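Local atomic coordinates of putative polyketide synthase (Brevibacillus brevis, PDB entry 6HP2), a protein that probably takes part in making the polyketide antibiotic bacillaene, its domain here being an O-methyltransferase that binds S-adenosyl-L-homocysteine. Residues Phe50-Arg61 with Asn247-Tyr257. Sequence-based numbering, arbitrary orientation.
Sequences FERKIPGFSMSR and NALHDPDVEQY
Asp251 turns its carboxylate onto the start of helix 59-64, where three donors reach it. Asp251 OD1 accepts from Ser58 OG (2.8 Å), while Asp251 OD2 takes both Ser60 N (2.9 Å) and Ser60 OG (2.7 Å), which arrive from opposite faces of the carboxylate plane. A chi1 of 56° brings Ser60 OG to that oxygen in addition to the bond from its own N. Ser58 is the N-cap of that helix, its hydroxyl receiving a weak bond from Arg61 N; the same buried acid thus bonds both to the capping residue and to Ser60 in the first turn, and the N-terminal end of the helix would probably favour its negative charge. One helix position on, Arg61 forms a salt bridge with the poorly ordered Asp253, its guanidinium nearly coplanar with the carboxylate (22°), and lies on the Tyr257 ring in an off-centre cation-pi stack, Arg61 CZ 4.4 Å from the ring centroid.

The contact joins the loop entering helix 59-64, near the N-terminal end of the modelled chain, to the link between helices 242-249 and 254-258 in this Rossmann-like methyltransferase, with the Met59 side chain about 14 Å from bound S-adenosyl-L-homocysteine. At the other end, the Asn247 amide spans two partners: Asn247 ND2 donates to Phe50 O (3.1 Å, 166° at the hydrogen), and Asn247 OD1 accepts from Lys53 NZ (2.7 Å), brought there by a bend at the last torsion of the lysine. The extended part of that chain lays Lys53 CD over a face of the His250 imidazole. Between the two ends, one water connects Met59 N with Ala248 O and His250 O. Ala248 CB covers a face of the Phe50 ring, 3.9 Å from its centroid, and also meets Met59 CE.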
# COMPACT_ATOMS: atom_id res chain seq x y z
N PHE A 50 9.05 -8.16 -8.47
CA PHE A 50 9.56 -8.98 -9.57
C PHE A 50 9.84 -10.38 -9.03
O PHE A 50 10.50 -10.50 -8.00
CB PHE A 50 10.84 -8.43 -10.14
CG PHE A 50 10.65 -7.32 -11.17
CD1 PHE A 50 9.46 -6.67 -11.30
CD2 PHE A 50 11.70 -6.92 -11.98
CE1 PHE A 50 9.29 -5.68 -12.24
CE2 PHE A 50 11.54 -5.91 -12.88
CZ PHE A 50 10.31 -5.29 -13.02
N GLU A 51 9.39 -11.42 -9.73
CA GLU A 51 9.69 -12.81 -9.32
C GLU A 51 11.18 -13.09 -9.37
O GLU A 51 11.71 -13.88 -8.56
CB GLU A 51 8.94 -13.80 -10.20
CG GLU A 51 7.40 -13.73 -10.04
CD GLU A 51 6.68 -14.82 -10.84
OE1 GLU A 51 7.36 -15.67 -11.47
OE2 GLU A 51 5.43 -14.82 -10.84
N ARG A 52 11.89 -12.41 -10.26
CA ARG A 52 13.32 -12.56 -10.42
C ARG A 52 13.91 -11.23 -10.86
O ARG A 52 13.21 -10.37 -11.40
CB ARG A 52 13.67 -13.64 -11.46
CG ARG A 52 13.19 -13.31 -12.85
CD ARG A 52 12.77 -14.55 -13.63
NE ARG A 52 11.48 -15.10 -13.20
CZ ARG A 52 10.29 -14.69 -13.64
NH1 ARG A 52 10.21 -13.70 -14.52
NH2 ARG A 52 9.19 -15.26 -13.20
N LYS A 53 15.21 -11.09 -10.65
CA LYS A 53 15.93 -9.95 -11.22
C LYS A 53 15.97 -10.06 -12.74
O LYS A 53 16.18 -11.14 -13.30
CB LYS A 53 17.35 -9.89 -10.66
CG LYS A 53 17.36 -9.65 -9.16
CD LYS A 53 18.77 -9.71 -8.59
CE LYS A 53 18.77 -9.38 -7.10
NZ LYS A 53 17.89 -10.32 -6.31
N ILE A 54 15.75 -8.94 -13.41
CA ILE A 54 15.89 -8.87 -14.87
C ILE A 54 17.19 -8.14 -15.17
O ILE A 54 17.29 -6.93 -14.91
CB ILE A 54 14.70 -8.17 -15.53
CG1 ILE A 54 13.41 -8.93 -15.16
CG2 ILE A 54 14.87 -8.12 -17.05
CD1 ILE A 54 12.16 -8.22 -15.59
N PRO A 55 18.22 -8.83 -15.69
CA PRO A 55 19.48 -8.13 -15.97
C PRO A 55 19.28 -7.05 -17.03
O PRO A 55 18.60 -7.25 -18.04
CB PRO A 55 20.42 -9.24 -16.44
CG PRO A 55 19.51 -10.37 -16.88
CD PRO A 55 18.30 -10.27 -16.00
N GLY A 56 19.88 -5.89 -16.77
CA GLY A 56 19.74 -4.74 -17.64
C GLY A 56 18.54 -3.87 -17.35
O GLY A 56 18.55 -2.68 -17.68
N PHE A 57 17.49 -4.43 -16.76
CA PHE A 57 16.31 -3.64 -16.43
C PHE A 57 16.65 -2.66 -15.32
O PHE A 57 17.06 -3.04 -14.23
CB PHE A 57 15.17 -4.55 -16.01
CG PHE A 57 13.81 -3.91 -16.09
CD1 PHE A 57 13.35 -3.15 -15.08
CD2 PHE A 57 13.01 -4.10 -17.19
CE1 PHE A 57 12.12 -2.57 -15.12
CE2 PHE A 57 11.76 -3.54 -17.25
CZ PHE A 57 11.31 -2.76 -16.18
N SER A 58 16.49 -1.39 -15.59
CA SER A 58 16.78 -0.35 -14.62
C SER A 58 15.48 0.35 -14.26
O SER A 58 14.93 1.11 -15.07
CB SER A 58 17.77 0.67 -15.19
OG SER A 58 17.82 1.81 -14.37
N MET A 59 15.00 0.08 -13.04
CA MET A 59 13.76 0.66 -12.59
C MET A 59 13.84 2.18 -12.56
O MET A 59 12.87 2.84 -12.89
CB MET A 59 13.40 0.14 -11.19
CG MET A 59 12.06 0.64 -10.68
SD MET A 59 10.69 -0.05 -11.70
CE MET A 59 10.69 -1.74 -11.10
N SER A 60 14.99 2.75 -12.16
CA SER A 60 15.09 4.21 -12.08
C SER A 60 14.93 4.84 -13.47
O SER A 60 14.32 5.90 -13.61
CB SER A 60 16.44 4.63 -11.46
OG SER A 60 17.51 4.08 -12.18
N ARG A 61 15.53 4.23 -14.50
CA ARG A 61 15.35 4.74 -15.87
C ARG A 61 13.89 4.69 -16.29
O ARG A 61 13.35 5.66 -16.83
CB ARG A 61 16.20 3.93 -16.82
CG ARG A 61 17.67 4.34 -16.80
CD ARG A 61 18.52 3.46 -17.70
NE ARG A 61 19.93 3.84 -17.64
CZ ARG A 61 20.75 3.54 -16.63
NH1 ARG A 61 20.30 2.86 -15.58
NH2 ARG A 61 22.02 3.92 -16.67
N ASN A 247 14.15 -7.52 -5.80
CA ASN A 247 14.47 -7.93 -7.18
C ASN A 247 14.15 -6.81 -8.18
O ASN A 247 14.92 -6.53 -9.10
CB ASN A 247 13.70 -9.15 -7.62
CG ASN A 247 14.12 -10.41 -6.92
OD1 ASN A 247 15.23 -10.50 -6.44
ND2 ASN A 247 13.25 -11.39 -6.90
N ALA A 248 12.98 -6.18 -8.02
CA ALA A 248 12.54 -5.10 -8.90
C ALA A 248 13.44 -3.87 -8.76
O ALA A 248 13.63 -3.11 -9.71
CB ALA A 248 11.10 -4.73 -8.55
N LEU A 249 13.92 -3.62 -7.55
CA LEU A 249 14.73 -2.43 -7.29
C LEU A 249 16.21 -2.67 -7.46
O LEU A 249 17.00 -1.74 -7.23
CB LEU A 249 14.47 -1.91 -5.88
CG LEU A 249 13.04 -1.46 -5.63
CD1 LEU A 249 12.90 -0.87 -4.23
CD2 LEU A 249 12.64 -0.42 -6.65
N HIS A 250 16.61 -3.86 -7.92
CA HIS A 250 18.03 -4.12 -8.22
C HIS A 250 18.44 -3.26 -9.41
O HIS A 250 17.97 -3.47 -10.53
CB HIS A 250 18.27 -5.60 -8.52
CG HIS A 250 19.71 -5.96 -8.59
ND1 HIS A 250 20.34 -6.30 -9.77
CD2 HIS A 250 20.65 -6.05 -7.63
CE1 HIS A 250 21.61 -6.59 -9.52
NE2 HIS A 250 21.82 -6.44 -8.23
N ASP A 251 19.28 -2.26 -9.15
CA ASP A 251 19.56 -1.17 -10.08
C ASP A 251 21.00 -0.78 -9.83
O ASP A 251 21.29 0.29 -9.27
CB ASP A 251 18.60 -0.01 -9.83
CG ASP A 251 18.34 0.86 -11.06
OD1 ASP A 251 18.99 0.70 -12.11
OD2 ASP A 251 17.46 1.74 -10.92
N PRO A 252 21.95 -1.62 -10.25
CA PRO A 252 23.33 -1.46 -9.75
C PRO A 252 23.97 -0.11 -10.06
O PRO A 252 24.85 0.33 -9.31
CB PRO A 252 24.08 -2.62 -10.41
CG PRO A 252 23.24 -3.04 -11.59
CD PRO A 252 21.82 -2.69 -11.25
N ASP A 253 23.56 0.58 -11.11
CA ASP A 253 24.16 1.87 -11.45
C ASP A 253 23.32 3.07 -10.98
O ASP A 253 23.63 4.21 -11.34
CB ASP A 253 24.36 1.98 -12.97
CG ASP A 253 23.04 1.97 -13.72
OD1 ASP A 253 22.19 1.10 -13.42
OD2 ASP A 253 22.84 2.85 -14.58
N VAL A 254 22.30 2.84 -10.16
CA VAL A 254 21.32 3.87 -9.89
C VAL A 254 21.98 5.10 -9.27
O VAL A 254 21.69 6.23 -9.66
CB VAL A 254 20.16 3.31 -9.03
CG1 VAL A 254 20.66 2.91 -7.65
CG2 VAL A 254 19.06 4.33 -8.92
N GLU A 255 22.92 4.90 -8.35
CA GLU A 255 23.49 6.03 -7.64
C GLU A 255 24.24 6.94 -8.61
O GLU A 255 24.11 8.17 -8.54
CB GLU A 255 24.41 5.55 -6.53
CG GLU A 255 23.71 4.67 -5.51
CD GLU A 255 24.40 4.66 -4.16
OE1 GLU A 255 25.58 4.26 -4.10
OE2 GLU A 255 23.77 5.07 -3.17
N GLN A 256 25.00 6.35 -9.54
CA GLN A 256 25.61 7.13 -10.61
C GLN A 256 24.56 7.75 -11.51
O GLN A 256 24.64 8.94 -11.86
CB GLN A 256 26.53 6.22 -11.44
CG GLN A 256 27.89 5.97 -10.82
CD GLN A 256 28.80 7.18 -10.93
OE1 GLN A 256 29.10 7.66 -12.03
NE2 GLN A 256 29.24 7.70 -9.78
N TYR A 257 23.55 6.96 -11.89
CA TYR A 257 22.56 7.43 -12.85
C TYR A 257 21.88 8.70 -12.35
O TYR A 257 21.82 9.70 -13.08
CB TYR A 257 21.52 6.34 -13.12
CG TYR A 257 20.36 6.81 -13.99
CD1 TYR A 257 20.55 7.14 -15.30
CD2 TYR A 257 19.06 6.89 -13.47
CE1 TYR A 257 19.51 7.59 -16.10
CE2 TYR A 257 18.00 7.30 -14.25
CZ TYR A 257 18.25 7.68 -15.58
OH TYR A 257 17.22 8.12 -16.40
O HOH W 1 15.43 -6.63 -11.87
O HOH W 2 17.79 -5.10 -12.67
O HOH W 3 15.98 -1.92 -11.08